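Local coordinates for putative angiotensinogen (Lampetra fluviatilis, PDB 5INW), which binds heparin, which promotes its inhibition of thrombin through a template mechanism, as a member of the serpin family, at residues 182-188 / 380-386; 111-116 / 242-246; 171-177 / 218-223. The protein carries 1 engineered substitution. All blocks are in the same frame, centred on the assembly; numbering follows the deposited sequence.

Contact 1: residues 182-188 / 380-386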
# COMPACT_ATOMS: atom_id res chain seq x y z
N LEU A 182 26.67 14.49 8.10
CA LEU A 182 25.63 14.90 9.03
C LEU A 182 25.57 13.96 10.23
O LEU A 182 25.21 12.79 10.07
CB LEU A 182 24.28 14.93 8.30
CG LEU A 182 23.07 15.21 9.17
CD1 LEU A 182 23.13 16.64 9.66
CD2 LEU A 182 21.78 14.93 8.43
N TRP A 183 25.80 14.54 11.41
CA TRP A 183 25.78 13.84 12.69
C TRP A 183 24.32 13.51 13.04
O TRP A 183 23.44 14.36 12.99
CB TRP A 183 26.43 14.66 13.84
CG TRP A 183 28.01 14.79 13.71
CD1 TRP A 183 28.73 14.96 12.55
CD2 TRP A 183 29.02 14.64 14.76
NE1 TRP A 183 30.08 14.94 12.80
CE2 TRP A 183 30.30 14.74 14.14
CE3 TRP A 183 28.97 14.44 16.16
CZ2 TRP A 183 31.52 14.67 14.86
CZ3 TRP A 183 30.19 14.36 16.89
CH2 TRP A 183 31.44 14.47 16.23
N LEU A 184 24.09 12.26 13.43
CA LEU A 184 22.79 11.76 13.84
C LEU A 184 22.84 11.36 15.30
O LEU A 184 23.86 10.83 15.81
CB LEU A 184 22.42 10.57 12.98
CG LEU A 184 22.44 10.82 11.46
CD1 LEU A 184 22.03 9.55 10.76
CD2 LEU A 184 21.49 11.93 10.98
N TYR A 185 21.75 11.61 16.00
CA TYR A 185 21.63 11.14 17.35
C TYR A 185 21.51 9.64 17.35
O TYR A 185 20.85 9.06 16.47
CB TYR A 185 20.42 11.72 18.03
CG TYR A 185 20.51 13.20 18.31
CD1 TYR A 185 21.51 13.73 19.13
CD2 TYR A 185 19.57 14.05 17.79
CE1 TYR A 185 21.58 15.09 19.41
CE2 TYR A 185 19.61 15.39 18.06
CZ TYR A 185 20.61 15.92 18.86
OH TYR A 185 20.53 17.28 19.10
N ARG A 186 22.14 9.00 18.33
CA ARG A 186 22.14 7.54 18.41
C ARG A 186 20.79 6.91 18.80
O ARG A 186 20.50 5.75 18.45
CB ARG A 186 23.19 7.09 19.37
CG ARG A 186 23.43 5.63 19.25
CD ARG A 186 24.57 5.29 20.16
NE ARG A 186 24.19 5.39 21.57
CZ ARG A 186 25.03 5.13 22.55
NH1 ARG A 186 26.29 4.77 22.29
NH2 ARG A 186 24.60 5.23 23.80
N GLN A 187 19.96 7.66 19.52
CA GLN A 187 18.70 7.12 19.95
C GLN A 187 17.82 6.99 18.71
O GLN A 187 17.01 6.02 18.57
CB GLN A 187 18.09 7.98 21.08
CG GLN A 187 18.87 7.96 22.39
CD GLN A 187 19.88 9.09 22.54
OE1 GLN A 187 20.28 9.75 21.56
NE2 GLN A 187 20.35 9.28 23.79
N PHE A 188 18.02 7.91 17.78
CA PHE A 188 17.37 7.82 16.48
C PHE A 188 17.85 6.62 15.67
O PHE A 188 17.04 5.87 15.15
CB PHE A 188 17.55 9.09 15.67
CG PHE A 188 17.02 8.98 14.29
CD1 PHE A 188 15.64 9.08 14.05
CD2 PHE A 188 17.86 8.76 13.21
CE1 PHE A 188 15.11 9.01 12.76
CE2 PHE A 188 17.34 8.67 11.90
CZ PHE A 188 15.96 8.78 11.68
N SER A 380 13.90 17.26 15.35
CA SER A 380 15.07 17.51 16.16
C SER A 380 15.59 16.27 16.87
O SER A 380 16.67 16.37 17.48
CB SER A 380 14.77 18.61 17.19
OG SER A 380 13.99 18.13 18.27
N ARG A 381 14.83 15.16 16.86
CA ARG A 381 15.32 13.87 17.37
C ARG A 381 16.27 13.23 16.38
O ARG A 381 16.99 12.31 16.77
CB ARG A 381 14.19 12.88 17.70
CG ARG A 381 13.44 13.08 19.03
CD ARG A 381 12.41 11.95 19.26
NE ARG A 381 11.44 12.24 20.31
CZ ARG A 381 11.36 11.67 21.52
NH1 ARG A 381 12.18 10.69 21.92
NH2 ARG A 381 10.41 12.08 22.38
N ILE A 382 16.27 13.68 15.13
CA ILE A 382 17.20 13.16 14.11
C ILE A 382 18.59 13.72 14.30
O ILE A 382 19.56 12.98 14.37
CB ILE A 382 16.76 13.49 12.66
CG1 ILE A 382 15.39 12.88 12.37
CG2 ILE A 382 17.72 12.93 11.61
CD1 ILE A 382 14.82 13.28 11.02
N THR A 383 18.68 15.04 14.33
CA THR A 383 19.96 15.73 14.53
C THR A 383 19.74 17.14 15.03
O THR A 383 18.72 17.72 14.73
CB THR A 383 20.78 15.81 13.24
OG1 THR A 383 21.98 16.54 13.48
CG2 THR A 383 20.02 16.47 12.13
N GLY A 384 20.65 17.67 15.81
CA GLY A 384 20.60 19.06 16.16
C GLY A 384 21.44 19.90 15.23
O GLY A 384 21.33 21.10 15.26
N MET A 385 22.31 19.28 14.42
CA MET A 385 23.26 20.00 13.53
C MET A 385 22.54 20.85 12.49
O MET A 385 23.15 21.77 11.97
CB MET A 385 24.18 19.02 12.76
CG MET A 385 25.68 19.06 13.01
SD MET A 385 26.39 18.22 11.54
CE MET A 385 26.70 19.56 10.36
N GLN A 386 21.29 20.50 12.17
CA GLN A 386 20.48 21.17 11.16
C GLN A 386 18.98 21.12 11.51
O GLN A 386 18.53 20.20 12.19
CB GLN A 386 20.64 20.47 9.81
CG GLN A 386 21.93 20.66 9.03
CD GLN A 386 21.88 19.99 7.64
OE1 GLN A 386 20.89 19.45 7.25
NE2 GLN A 386 22.94 20.12 6.89
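Thr383 OG1 donates to Trp183 O at 2.7 Å, while Tyr185 N bonds to Ile382 O at 3.1 Å, nearly straight at the hydrogen (167°). With OG1 opposite the backbone N (chi1 178°), the threonine hydroxyl meets the neighbouring loop and also accepts from Met385 N, closing an ST turn. The apolar packing lies on the inner side. Ile382 CG1 sits over one face of the Phe188 ring, 4.2 Å from the centroid, and its CG2 branch runs alongside Leu184 CD2. Leu182 CD1 reaches Thr383 CG2 at 4.0 Å, and Leu240 of strand 238-251 packs against both Leu182 and Ile382. Tyr185 is exposed yet well packed, its ring turning an edge to the carbonyl oxygens of Ser380 and Arg381. The solvent side is looser at Met385, where SD makes an oblique Met-aromatic contact with Trp183, 4.9 Å from the five-membered ring centroid, and at Arg381, whose side chain leads away to Asn125. The contact thus joins the lead-in to helix 186-196, helix E of the serpin fold, to the loop before strand 389-401. Because one hydroxyl both shapes the turn and bonds to the facing segment, the local loop conformation and the long-range link are probably coupled.

Contact 2: residues 111-116 / 242-246; sequences LSIASA and IVNVI
Asn244 and Ser112 both swing their polar groups opposite the backbone N (chi1 177° and -175°), which brings Asn244 OD1 and Ser112 OG together. This is the packing of serpin helix B, residues 110-122, against strand 238-251 of sheet A, in the part of the fold known as the shutter region. The two short axes approach to 7.6 Å and run nearly antiparallel, at 156°. Ser112 OG donates to Asn244 OD1 at 2.6 Å, coming in tilted out of the plane of the amide carbonyl, and is also bonded to Thr412 of strand 405-417. The other end of the amide, ND2, lies 3.5 Å from Ser115 CB and bonds to Asn174 OD1 on strand 168-179. A leucine in place of Asn244 would probably leave the buried Ser112 hydroxyl with Thr412 but without its amide partner, and Asn174 OD1 without the ND2 donor. Apolar groups line both ends: Ile246 CG2 packs on Ser112 CB at 3.6 Å and its CD1 on Leu111 CB, while Ile242 CG2 approaches Ala116. Ile25 of the separate C-terminal peptide chain also packs on Ile246. Within the helix, Leu111 O accepts from Ser115 N at 2.9 Å and from Ser115 OG at 2.8 Å, on opposite faces of its carbonyl plane.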
# COMPACT_ATOMS: atom_id res chain seq x y z
N LEU A 111 0.75 -0.13 4.55
CA LEU A 111 1.96 -0.53 5.30
C LEU A 111 3.23 0.20 4.89
O LEU A 111 4.05 0.55 5.75
CB LEU A 111 2.25 -2.02 5.13
CG LEU A 111 1.33 -2.99 5.86
CD1 LEU A 111 1.78 -4.39 5.48
CD2 LEU A 111 1.37 -2.83 7.37
N SER A 112 3.41 0.34 3.58
CA SER A 112 4.59 0.99 3.05
C SER A 112 4.61 2.43 3.52
O SER A 112 5.63 2.92 4.01
CB SER A 112 4.63 0.97 1.52
OG SER A 112 5.86 1.50 1.05
N ILE A 113 3.46 3.08 3.40
CA ILE A 113 3.39 4.46 3.77
C ILE A 113 3.53 4.63 5.29
O ILE A 113 4.19 5.56 5.77
CB ILE A 113 2.12 5.13 3.24
CG1 ILE A 113 2.13 5.10 1.72
CG2 ILE A 113 2.07 6.61 3.68
CD1 ILE A 113 0.82 5.57 1.07
N ALA A 114 2.91 3.73 6.06
CA ALA A 114 3.03 3.78 7.54
C ALA A 114 4.47 3.55 8.01
O ALA A 114 4.91 4.14 9.00
CB ALA A 114 2.09 2.80 8.20
N SER A 115 5.19 2.66 7.31
CA SER A 115 6.56 2.40 7.65
C SER A 115 7.42 3.61 7.42
O SER A 115 8.26 3.93 8.26
CB SER A 115 7.11 1.26 6.85
OG SER A 115 6.37 0.14 7.18
N ALA A 116 7.25 4.25 6.27
CA ALA A 116 8.06 5.40 5.99
C ALA A 116 7.77 6.51 7.00
O ALA A 116 8.69 7.14 7.52
CB ALA A 116 7.87 5.87 4.55
N ILE A 242 14.34 8.48 3.15
CA ILE A 242 13.80 7.28 3.80
C ILE A 242 13.05 6.53 2.75
O ILE A 242 12.37 7.12 1.98
CB ILE A 242 12.80 7.67 4.91
CG1 ILE A 242 13.56 8.34 6.07
CG2 ILE A 242 12.03 6.49 5.46
CD1 ILE A 242 12.68 9.18 6.97
N VAL A 243 13.17 5.21 2.75
CA VAL A 243 12.58 4.35 1.71
C VAL A 243 11.93 3.16 2.36
O VAL A 243 12.54 2.48 3.18
CB VAL A 243 13.67 3.82 0.76
CG1 VAL A 243 13.15 2.68 -0.09
CG2 VAL A 243 14.24 4.96 -0.07
N ASN A 244 10.69 2.93 2.02
CA ASN A 244 10.09 1.62 2.24
C ASN A 244 9.75 1.06 0.87
O ASN A 244 9.22 1.75 0.00
CB ASN A 244 8.78 1.67 3.05
CG ASN A 244 8.17 0.32 3.17
OD1 ASN A 244 7.44 -0.14 2.28
ND2 ASN A 244 8.59 -0.41 4.18
N VAL A 245 10.04 -0.21 0.72
CA VAL A 245 9.45 -1.01 -0.33
C VAL A 245 8.76 -2.23 0.27
O VAL A 245 9.19 -2.77 1.28
CB VAL A 245 10.48 -1.49 -1.35
CG1 VAL A 245 11.26 -0.31 -1.82
CG2 VAL A 245 11.41 -2.53 -0.74
N ILE A 246 7.79 -2.74 -0.48
CA ILE A 246 7.03 -3.90 -0.10
C ILE A 246 6.63 -4.62 -1.36
O ILE A 246 6.18 -4.00 -2.34
CB ILE A 246 5.89 -3.43 0.76
CG1 ILE A 246 4.95 -4.53 1.13
CG2 ILE A 246 5.10 -2.34 0.06
CD1 ILE A 246 4.09 -4.01 2.27

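Contact 3: residues 171-177 / 218-223; sequences MGKNVVF and YIEKVT
Lys173 lays its aliphatic chain across Val222 at about a right angle, in a contact between a strand and the end of a helix made by apolar parts of the side chains. Its CB lies 4.4 Å from Thr223 CG2. CG, anti to the backbone N, lies 3.7 Å from Val222 CG1, and the bend at chi2 (77°) then carries CD and CE past the same methyl. A second bend at chi4 (79°) turns NZ back toward its own strand for a weak hydrogen bond to Asn174 O at 3.3 Å; a second weak bond goes to Lys197 O, just after helix 186-196. Toward one end of the contact, Met171 CE reaches Thr223 CB at 3.9 Å. Toward the other, Val175 CG1 meets Tyr218 CE2, also at 3.9 Å, and at the same time rests over one face of the Phe177 ring. That ring presents its edge to the helix, with CE2 4.0 Å from Ile219 CD1 and CE1 near Tyr218 CB. The helix end has its own bracing: Thr223 OG1 donates to Ile219 O at 2.7 Å, from above the carbonyl plane, and Val222 CG2 lies over a face of the Tyr218 ring. In serpin terms, helix F, residues 208-221, here packs through its C-terminal end on sheet A; strand 168-179 pairs with strands 200-203 and 238-251, and its Asn174 side chain instead touches helix 110-122.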
# COMPACT_ATOMS: atom_id res chain seq x y z
N MET A 171 7.37 -9.44 1.48
CA MET A 171 8.70 -9.00 1.89
C MET A 171 8.61 -7.48 1.99
O MET A 171 8.00 -6.85 1.15
CB MET A 171 9.71 -9.47 0.81
CG MET A 171 11.17 -9.02 0.90
SD MET A 171 11.35 -7.40 0.10
CE MET A 171 12.04 -7.78 -1.52
N GLY A 172 9.25 -6.92 3.01
CA GLY A 172 9.27 -5.50 3.26
C GLY A 172 10.64 -5.06 3.76
O GLY A 172 11.26 -5.73 4.60
N LYS A 173 11.11 -3.93 3.26
CA LYS A 173 12.44 -3.44 3.56
C LYS A 173 12.35 -1.95 3.75
O LYS A 173 11.86 -1.26 2.88
CB LYS A 173 13.37 -3.83 2.40
CG LYS A 173 14.86 -3.75 2.70
CD LYS A 173 15.40 -4.91 3.53
CE LYS A 173 16.65 -4.50 4.34
NZ LYS A 173 16.35 -3.71 5.59
N ASN A 174 12.82 -1.46 4.88
CA ASN A 174 13.14 -0.06 5.06
C ASN A 174 14.63 0.22 4.86
O ASN A 174 15.48 -0.55 5.28
CB ASN A 174 12.81 0.40 6.44
CG ASN A 174 11.39 0.12 6.79
OD1 ASN A 174 10.44 0.65 6.17
ND2 ASN A 174 11.22 -0.69 7.81
N VAL A 175 14.92 1.36 4.25
CA VAL A 175 16.30 1.82 4.05
C VAL A 175 16.34 3.29 4.30
O VAL A 175 15.40 3.99 3.92
CB VAL A 175 16.81 1.51 2.64
CG1 VAL A 175 18.26 1.92 2.51
CG2 VAL A 175 16.71 0.01 2.36
N VAL A 176 17.37 3.75 5.01
CA VAL A 176 17.52 5.13 5.33
C VAL A 176 18.90 5.61 4.92
O VAL A 176 19.95 5.17 5.43
CB VAL A 176 17.29 5.41 6.84
CG1 VAL A 176 17.55 6.87 7.17
CG2 VAL A 176 15.86 5.00 7.26
N PHE A 177 18.90 6.56 4.00
CA PHE A 177 20.14 7.20 3.58
C PHE A 177 20.30 8.53 4.30
O PHE A 177 19.33 9.27 4.48
CB PHE A 177 20.13 7.40 2.06
CG PHE A 177 19.95 6.15 1.29
CD1 PHE A 177 21.02 5.27 1.13
CD2 PHE A 177 18.69 5.83 0.72
CE1 PHE A 177 20.88 4.11 0.39
CE2 PHE A 177 18.54 4.64 -0.03
CZ PHE A 177 19.65 3.77 -0.18
N TYR A 218 22.11 -0.01 -3.96
CA TYR A 218 21.91 -0.58 -2.62
C TYR A 218 20.54 -1.18 -2.46
O TYR A 218 20.40 -2.25 -1.87
CB TYR A 218 22.10 0.47 -1.53
CG TYR A 218 22.10 -0.13 -0.12
CD1 TYR A 218 23.29 -0.57 0.49
CD2 TYR A 218 20.92 -0.27 0.60
CE1 TYR A 218 23.29 -1.08 1.78
CE2 TYR A 218 20.92 -0.79 1.87
CZ TYR A 218 22.09 -1.21 2.45
OH TYR A 218 22.04 -1.73 3.71
N ILE A 219 19.52 -0.48 -2.95
CA ILE A 219 18.15 -0.95 -2.80
C ILE A 219 17.99 -2.26 -3.55
O ILE A 219 17.41 -3.22 -3.03
CB ILE A 219 17.15 0.11 -3.25
CG1 ILE A 219 17.15 1.22 -2.25
CG2 ILE A 219 15.75 -0.45 -3.35
CD1 ILE A 219 16.51 2.48 -2.76
N GLU A 220 18.51 -2.29 -4.77
CA GLU A 220 18.43 -3.47 -5.61
C GLU A 220 19.15 -4.67 -5.00
O GLU A 220 18.63 -5.76 -5.05
CB GLU A 220 19.00 -3.16 -6.99
CG GLU A 220 18.66 -4.20 -8.03
CD GLU A 220 19.18 -3.86 -9.40
OE1 GLU A 220 18.87 -2.74 -9.88
OE2 GLU A 220 19.90 -4.71 -9.99
N LYS A 221 20.34 -4.45 -4.46
CA LYS A 221 21.12 -5.50 -3.79
C LYS A 221 20.27 -6.16 -2.72
O LYS A 221 20.11 -7.37 -2.71
CB LYS A 221 22.45 -4.92 -3.20
CG LYS A 221 23.57 -4.77 -4.22
CD LYS A 221 24.69 -3.92 -3.62
CE LYS A 221 25.88 -3.80 -4.56
NZ LYS A 221 27.17 -3.68 -3.81
N VAL A 222 19.64 -5.36 -1.91
CA VAL A 222 18.86 -5.86 -0.78
C VAL A 222 17.42 -6.38 -1.11
O VAL A 222 16.68 -6.73 -0.22
CB VAL A 222 18.83 -4.75 0.30
CG1 VAL A 222 18.10 -5.20 1.54
CG2 VAL A 222 20.25 -4.36 0.71
N THR A 223 17.00 -6.45 -2.36
CA THR A 223 15.60 -6.79 -2.69
C THR A 223 15.57 -7.70 -3.94
O THR A 223 14.63 -7.67 -4.75
CB THR A 223 14.80 -5.48 -2.91
OG1 THR A 223 15.33 -4.71 -4.01
CG2 THR A 223 14.84 -4.58 -1.68

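How the contacts relate
From the N terminus the chain first passes 111-116, then 171-177 and 182-188, before any contact is made. Contact 3 closes first, when 218-223 returns to strand 168-179, and contact 2 follows when strand 238-251 comes back to helix 110-122; contact 3 is therefore nested inside contact 2. Contact 1 opens within both loops and closes at 380-386, crossing each of them. Contacts 2 and 3 touch, through the backbone pair Val243 N and Val175 O, and put helices on adjacent strands of one sheet. Contact 1 lies more peripherally, its centre about 21 Å and 22 Å from theirs, and joins loops near that sheet.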